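Local coordinates for single-stranded DNA-binding protein (Enterobacter phage Enc34, PDB 5ODK), which probably binds single-stranded DNA through an OB fold, consistent with a part in phage DNA replication, at residues G61-K64 with K65-D68. Numbering follows the deposited sequence.
Sequences GAIK and KIID
Lys64 NZ meets Asp68 OD2 at 2.8 Å in an i to i+4 salt bridge across one turn of helix 61-76. The ammonium uses the syn lone pair of OD2, on the side of the other carboxylate oxygen, and Asp68 OD1 lies farther from NZ at 3.5 Å, so one oxygen takes most of the grip. Lysine suits the place because its long chain, leaving with CG anti to the backbone N (chi1 -164°), bends at chi2 (-101°) and then runs extended along the helix to the short aspartate; its CE comes to 3.4 Å from Asp68 OD2 as the ammonium reaches the carboxylate. Lys64 also makes a cation-pi contact with Trp109, which gives its charge a second partner.

The carbonyls of the first turn accept the regular alpha-helical bonds: Lys65 N to Gly61 O (3.0 Å), Ile66 N to Ala62 O, Ile67 N to Ile63 O and Asp68 N to Lys64 O, the last linking the same two residues as the salt bridge.

The branched, apolar isoleucines suit the side of the helix that faces the sheet. Ile63 CD1 lies 4.2 Å from Ile66 CD1, the two side chains crossing at a slant, while Ile63 CG1 is 4.5 Å from Ile67 CD1. Ile63 and Ile67 are buried against Ile23 and Val25 of strand 23-26 and Met55 of strand 49-56; Ile66 rests on Val12 of strand 8-12, as does the small Ala62.

The turn is thus amphipathic, its isoleucines seating the helix on strands 8-12, 23-26 and 49-56 of the sheet, while a lysine that pairs with a carboxylate and also meets an indole probably has its charge partly balanced and its rotation restricted.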
loop_
_atom_site.group_PDB
_atom_site.type_symbol
_atom_site.label_atom_id
_atom_site.label_comp_id
_atom_site.label_asym_id
_atom_site.label_seq_id
_atom_site.Cartn_x
_atom_site.Cartn_y
_atom_site.Cartn_z
ATOM N N GLY A 61 11.526 3.937 8.507
ATOM C CA GLY A 61 11.122 3.825 9.901
ATOM C C GLY A 61 10.048 4.812 10.336
ATOM O O GLY A 61 9.096 4.443 11.012
ATOM N N ALA A 62 10.202 6.078 9.978
ATOM C CA ALA A 62 9.236 7.096 10.400
ATOM C C ALA A 62 7.865 6.873 9.811
ATOM O O ALA A 62 6.861 6.988 10.502
ATOM C CB ALA A 62 9.742 8.490 10.062
ATOM N N ILE A 63 7.804 6.553 8.522
ATOM C CA ILE A 63 6.498 6.332 7.923
ATOM C C ILE A 63 5.868 5.043 8.453
ATOM O O ILE A 63 4.658 4.989 8.624
ATOM C CB ILE A 63 6.512 6.416 6.366
ATOM C CG1 ILE A 63 5.074 6.509 5.792
ATOM C CG2 ILE A 63 7.313 5.295 5.767
ATOM C CD1 ILE A 63 4.325 7.755 6.186
ATOM N N LYS A 64 6.671 4.035 8.779
ATOM C CA LYS A 64 6.107 2.854 9.416
ATOM C C LYS A 64 5.499 3.205 10.773
ATOM O O LYS A 64 4.437 2.709 11.106
ATOM C CB LYS A 64 7.122 1.723 9.506
ATOM C CG LYS A 64 6.462 0.362 9.801
ATOM C CD LYS A 64 6.615 0.041 11.250
ATOM C CE LYS A 64 5.909 -1.310 11.440
ATOM N NZ LYS A 64 5.896 -1.684 12.864
ATOM N N LYS A 65 6.189 4.054 11.548
ATOM C CA LYS A 65 5.662 4.505 12.846
ATOM C C LYS A 65 4.301 5.208 12.681
ATOM O O LYS A 65 3.355 4.964 13.434
ATOM C CB LYS A 65 6.699 5.389 13.552
ATOM C CG LYS A 65 6.243 5.890 14.894
ATOM C CD LYS A 65 7.414 6.292 15.768
ATOM C CE LYS A 65 6.872 6.651 17.132
ATOM N NZ LYS A 65 8.002 6.760 18.067
ATOM N N ILE A 66 4.209 6.059 11.668
ATOM C CA ILE A 66 2.969 6.731 11.378
ATOM C C ILE A 66 1.889 5.708 11.003
ATOM O O ILE A 66 0.741 5.804 11.421
ATOM C CB ILE A 66 3.184 7.755 10.228
ATOM C CG1 ILE A 66 3.959 8.975 10.766
ATOM C CG2 ILE A 66 1.848 8.192 9.647
ATOM C CD1 ILE A 66 4.445 9.955 9.724
ATOM N N ILE A 67 2.255 4.741 10.163
ATOM C CA ILE A 67 1.293 3.685 9.787
ATOM C C ILE A 67 0.771 2.967 11.025
ATOM O O ILE A 67 -0.451 2.771 11.143
ATOM C CB ILE A 67 1.946 2.695 8.787
ATOM C CG1 ILE A 67 2.059 3.345 7.416
ATOM C CG2 ILE A 67 1.145 1.394 8.699
ATOM C CD1 ILE A 67 3.007 2.625 6.478
ATOM N N ASP A 68 1.658 2.630 11.972
ATOM C CA ASP A 68 1.186 1.964 13.181
ATOM C C ASP A 68 0.186 2.844 13.945
ATOM O O ASP A 68 -0.831 2.366 14.451
ATOM C CB ASP A 68 2.359 1.564 14.060
ATOM C CG ASP A 68 3.158 0.393 13.534
ATOM O OD1 ASP A 68 2.680 -0.365 12.660
ATOM O OD2 ASP A 68 4.278 0.194 14.062
#